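Local coordinates for protein magnesium transporter, putative (Shewanella oneidensis MR-1, PDB 3KXR) that probably transports magnesium or related cations across the membrane, this chain being its soluble part with a partial MgtE N domain and a pair of CBS domains, at residues Y51-M64 / V152-T164. Numbering follows the deposited sequence.
Sequences YSENEIGRYTDHQM and VIDDAGELIGRVT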
# COMPACT_ATOMS: atom_id res chain seq x y z
N TYR A 51 -12.96 0.83 -19.39
CA TYR A 51 -12.89 0.76 -20.85
C TYR A 51 -13.00 -0.67 -21.34
O TYR A 51 -12.35 -1.57 -20.80
CB TYR A 51 -11.59 1.40 -21.38
CG TYR A 51 -11.47 2.88 -21.05
CD1 TYR A 51 -10.58 3.33 -20.07
CD2 TYR A 51 -12.27 3.82 -21.68
CE1 TYR A 51 -10.49 4.69 -19.74
CE2 TYR A 51 -12.19 5.19 -21.37
CZ TYR A 51 -11.30 5.61 -20.40
OH TYR A 51 -11.25 6.95 -20.10
N SER A 52 -13.79 -0.86 -22.38
CA SER A 52 -14.07 -2.20 -22.89
C SER A 52 -12.93 -2.65 -23.77
O SER A 52 -11.99 -1.89 -24.01
CB SER A 52 -15.39 -2.19 -23.64
OG SER A 52 -15.36 -1.21 -24.66
N GLU A 53 -13.03 -3.88 -24.26
CA GLU A 53 -11.88 -4.58 -24.83
C GLU A 53 -11.34 -3.98 -26.10
O GLU A 53 -10.21 -4.23 -26.45
CB GLU A 53 -12.24 -6.04 -25.10
CG GLU A 53 -13.27 -6.22 -26.23
CD GLU A 53 -13.70 -7.67 -26.45
OE1 GLU A 53 -13.08 -8.62 -25.87
OE2 GLU A 53 -14.69 -7.86 -27.21
N ASN A 54 -12.15 -3.21 -26.82
CA ASN A 54 -11.66 -2.59 -28.04
C ASN A 54 -11.52 -1.09 -27.90
O ASN A 54 -11.59 -0.38 -28.89
CB ASN A 54 -12.58 -2.96 -29.22
CG ASN A 54 -11.98 -2.58 -30.59
OD1 ASN A 54 -10.76 -2.68 -30.82
ND2 ASN A 54 -12.83 -2.13 -31.51
N GLU A 55 -11.30 -0.59 -26.68
CA GLU A 55 -11.04 0.85 -26.46
C GLU A 55 -9.62 1.05 -26.00
O GLU A 55 -9.16 0.38 -25.08
CB GLU A 55 -11.99 1.42 -25.40
CG GLU A 55 -13.46 1.46 -25.84
CD GLU A 55 -14.41 2.10 -24.80
OE1 GLU A 55 -14.38 1.73 -23.60
OE2 GLU A 55 -15.22 2.96 -25.20
N ILE A 56 -8.91 1.99 -26.61
CA ILE A 56 -7.50 2.16 -26.29
C ILE A 56 -7.26 2.58 -24.81
O ILE A 56 -6.20 2.28 -24.21
CB ILE A 56 -6.83 3.11 -27.27
CG1 ILE A 56 -5.30 2.91 -27.22
CG2 ILE A 56 -7.25 4.59 -27.01
CD1 ILE A 56 -4.85 1.47 -27.38
N GLY A 57 -8.24 3.25 -24.21
CA GLY A 57 -8.19 3.57 -22.78
C GLY A 57 -7.76 2.39 -21.90
O GLY A 57 -7.06 2.55 -20.91
N ARG A 58 -8.21 1.21 -22.27
CA ARG A 58 -7.93 0.01 -21.50
C ARG A 58 -6.42 -0.28 -21.43
O ARG A 58 -5.96 -0.82 -20.41
CB ARG A 58 -8.71 -1.14 -22.13
CG ARG A 58 -8.33 -2.50 -21.65
CD ARG A 58 -9.29 -3.54 -22.15
NE ARG A 58 -10.52 -3.51 -21.39
CZ ARG A 58 -11.23 -4.60 -21.04
NH1 ARG A 58 -10.85 -5.83 -21.36
NH2 ARG A 58 -12.32 -4.45 -20.32
N TYR A 59 -5.65 0.09 -22.46
CA TYR A 59 -4.22 -0.24 -22.52
C TYR A 59 -3.33 0.98 -22.34
O TYR A 59 -2.14 0.93 -22.60
CB TYR A 59 -3.88 -0.92 -23.84
CG TYR A 59 -4.74 -2.11 -24.07
CD1 TYR A 59 -4.38 -3.38 -23.60
CD2 TYR A 59 -5.96 -1.98 -24.72
CE1 TYR A 59 -5.22 -4.50 -23.79
CE2 TYR A 59 -6.79 -3.07 -24.92
CZ TYR A 59 -6.43 -4.32 -24.46
OH TYR A 59 -7.30 -5.37 -24.68
N THR A 60 -3.92 2.05 -21.86
CA THR A 60 -3.24 3.28 -21.53
C THR A 60 -2.26 3.13 -20.39
O THR A 60 -2.53 2.48 -19.40
CB THR A 60 -4.25 4.33 -21.12
OG1 THR A 60 -4.86 4.83 -22.31
CG2 THR A 60 -3.60 5.48 -20.38
N ASP A 61 -1.12 3.78 -20.53
CA ASP A 61 -0.08 3.76 -19.53
C ASP A 61 -0.06 5.11 -18.86
O ASP A 61 0.01 6.12 -19.51
CB ASP A 61 1.23 3.47 -20.24
CG ASP A 61 2.38 3.35 -19.30
OD1 ASP A 61 2.19 3.49 -18.07
OD2 ASP A 61 3.50 3.14 -19.80
N HIS A 62 -0.16 5.14 -17.54
CA HIS A 62 -0.20 6.38 -16.79
C HIS A 62 1.18 7.02 -16.70
O HIS A 62 1.28 8.20 -16.41
CB HIS A 62 -0.74 6.18 -15.37
CG HIS A 62 -2.20 5.82 -15.30
ND1 HIS A 62 -3.21 6.65 -15.78
CD2 HIS A 62 -2.83 4.74 -14.77
CE1 HIS A 62 -4.39 6.08 -15.55
NE2 HIS A 62 -4.18 4.92 -14.95
N GLN A 63 2.22 6.21 -16.91
CA GLN A 63 3.63 6.66 -16.91
C GLN A 63 3.95 7.56 -18.07
O GLN A 63 3.93 7.15 -19.22
CB GLN A 63 4.58 5.45 -16.99
CG GLN A 63 5.13 5.09 -15.68
CD GLN A 63 5.73 3.72 -15.60
OE1 GLN A 63 6.96 3.57 -15.61
NE2 GLN A 63 4.89 2.70 -15.46
N MSE A 64 4.28 8.80 -17.78
CA MSE A 64 4.54 9.73 -18.83
C MSE A 64 5.22 10.98 -18.33
O MSE A 64 5.20 11.29 -17.16
CB MSE A 64 3.21 10.12 -19.48
CG MSE A 64 2.26 10.78 -18.51
SE MSE A 64 0.55 11.27 -19.32
CE MSE A 64 -0.55 11.48 -17.67
N VAL A 152 -3.25 10.04 -24.52
CA VAL A 152 -4.62 9.64 -24.52
C VAL A 152 -5.44 10.55 -23.59
O VAL A 152 -5.05 10.82 -22.46
CB VAL A 152 -4.74 8.18 -24.08
CG1 VAL A 152 -6.20 7.77 -24.05
CG2 VAL A 152 -3.94 7.28 -25.03
N ILE A 153 -6.55 11.04 -24.09
CA ILE A 153 -7.45 11.86 -23.29
C ILE A 153 -8.81 11.17 -23.10
O ILE A 153 -9.23 10.35 -23.93
CB ILE A 153 -7.66 13.27 -23.91
CG1 ILE A 153 -8.25 13.16 -25.32
CG2 ILE A 153 -6.35 14.07 -23.91
CD1 ILE A 153 -8.77 14.47 -25.83
N ASP A 154 -9.47 11.49 -22.01
CA ASP A 154 -10.78 10.94 -21.72
C ASP A 154 -11.81 11.81 -22.40
O ASP A 154 -11.45 12.71 -23.11
CB ASP A 154 -10.99 10.79 -20.20
CG ASP A 154 -11.21 12.11 -19.49
OD1 ASP A 154 -11.39 13.14 -20.18
OD2 ASP A 154 -11.22 12.11 -18.23
N ASP A 155 -13.10 11.53 -22.23
CA ASP A 155 -14.12 12.34 -22.93
C ASP A 155 -14.31 13.73 -22.31
O ASP A 155 -14.93 14.57 -22.93
CB ASP A 155 -15.48 11.61 -23.01
CG ASP A 155 -15.95 11.10 -21.65
OD1 ASP A 155 -15.23 11.32 -20.64
OD2 ASP A 155 -17.04 10.47 -21.58
N ALA A 156 -13.79 13.96 -21.10
CA ALA A 156 -13.76 15.31 -20.48
C ALA A 156 -12.57 16.18 -20.96
O ALA A 156 -12.46 17.33 -20.55
CB ALA A 156 -13.72 15.18 -18.96
N GLY A 157 -11.68 15.63 -21.78
CA GLY A 157 -10.48 16.33 -22.26
C GLY A 157 -9.24 16.16 -21.40
O GLY A 157 -8.21 16.74 -21.70
N GLU A 158 -9.34 15.37 -20.34
CA GLU A 158 -8.25 15.18 -19.40
C GLU A 158 -7.26 14.17 -19.90
O GLU A 158 -7.61 13.09 -20.37
CB GLU A 158 -8.73 14.71 -18.03
CG GLU A 158 -9.68 15.69 -17.33
CD GLU A 158 -10.00 15.29 -15.88
OE1 GLU A 158 -9.41 14.31 -15.34
OE2 GLU A 158 -10.85 15.99 -15.29
N LEU A 159 -6.00 14.52 -19.77
CA LEU A 159 -4.91 13.64 -20.14
C LEU A 159 -4.88 12.51 -19.15
O LEU A 159 -4.58 12.73 -18.00
CB LEU A 159 -3.58 14.41 -20.06
CG LEU A 159 -2.34 13.63 -20.40
CD1 LEU A 159 -2.53 13.03 -21.80
CD2 LEU A 159 -1.12 14.55 -20.29
N ILE A 160 -5.21 11.30 -19.56
CA ILE A 160 -5.16 10.18 -18.62
C ILE A 160 -3.92 9.30 -18.74
O ILE A 160 -3.65 8.49 -17.85
CB ILE A 160 -6.41 9.32 -18.71
CG1 ILE A 160 -6.45 8.58 -20.05
CG2 ILE A 160 -7.67 10.20 -18.50
CD1 ILE A 160 -7.77 7.84 -20.27
N GLY A 161 -3.15 9.45 -19.81
CA GLY A 161 -1.95 8.61 -19.99
C GLY A 161 -1.46 8.59 -21.43
O GLY A 161 -1.82 9.45 -22.22
N ARG A 162 -0.65 7.61 -21.78
CA ARG A 162 -0.13 7.53 -23.14
C ARG A 162 -0.14 6.11 -23.66
O ARG A 162 -0.23 5.17 -22.88
CB ARG A 162 1.29 8.06 -23.17
CG ARG A 162 2.28 7.08 -22.62
CD ARG A 162 3.64 7.69 -22.42
NE ARG A 162 4.55 6.69 -21.89
CZ ARG A 162 5.74 6.34 -22.38
NH1 ARG A 162 6.27 6.90 -23.47
NH2 ARG A 162 6.42 5.40 -21.76
N VAL A 163 -0.02 5.97 -24.97
CA VAL A 163 0.23 4.68 -25.58
C VAL A 163 1.49 4.74 -26.39
O VAL A 163 1.70 5.68 -27.10
CB VAL A 163 -0.88 4.33 -26.51
CG1 VAL A 163 -0.54 3.01 -27.20
CG2 VAL A 163 -2.15 4.19 -25.70
N THR A 164 2.33 3.73 -26.28
CA THR A 164 3.61 3.76 -26.96
C THR A 164 3.62 2.99 -28.28
O THR A 164 2.78 2.16 -28.54
CB THR A 164 4.67 3.15 -26.10
OG1 THR A 164 4.34 1.78 -25.88
CG2 THR A 164 4.82 3.86 -24.76
O HOH W 1 -13.35 8.31 -21.04
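D61 and R162 form a single antiparallel hydrogen-bonded bridge, D61 N to R162 O at 2.9 Å and R162 N to D61 O at 2.8 Å, which joins the loop 51-64 to strand 159-164, an outer strand, within this chain, of the sheet 129-130, 149-153 and 159-164. Beside it the H62 ring turns back, and ND1 donates to I160 O (2.8 Å) nearly head-on to the carbonyl, though the N-H is bent (139°) and the oxygen lies 20° out of the ring plane. I160 and G161 both face V152, a classic beta bulge. G161 has no side chain, and T60 CG2 (3.6 Å from G161 CA) and the selenium of M64 close on its CA. The loop follows helix 39-50 and leads into strand 66-68 of the first CBS motif, whereas strands 149-153 and 159-164 belong to the second. R162 runs extended from CG to NE past the carbonyl of Q63, and NE makes a weak hydrogen bond to Q63 O; its guanidinium forms a salt bridge with E149 and bonds to D86 O, while T164 CG2 covers one face. D61 OD1 accepts from Q63 N, an Asx turn, the N-H coming from above the carboxylate plane. M64 SE meets L159 CD2 tip to tip at 3.8 Å, with F92 touching both residues. Farther back along the loop, I56 CG1, anti to the backbone N (chi1 -161°), reaches V163 CG2 at 3.7 Å, and I160 CD1 lies 3.6 Å from Y51 OH, which also meets a water 2.7 Å away that accepts a weak bond from D155 N.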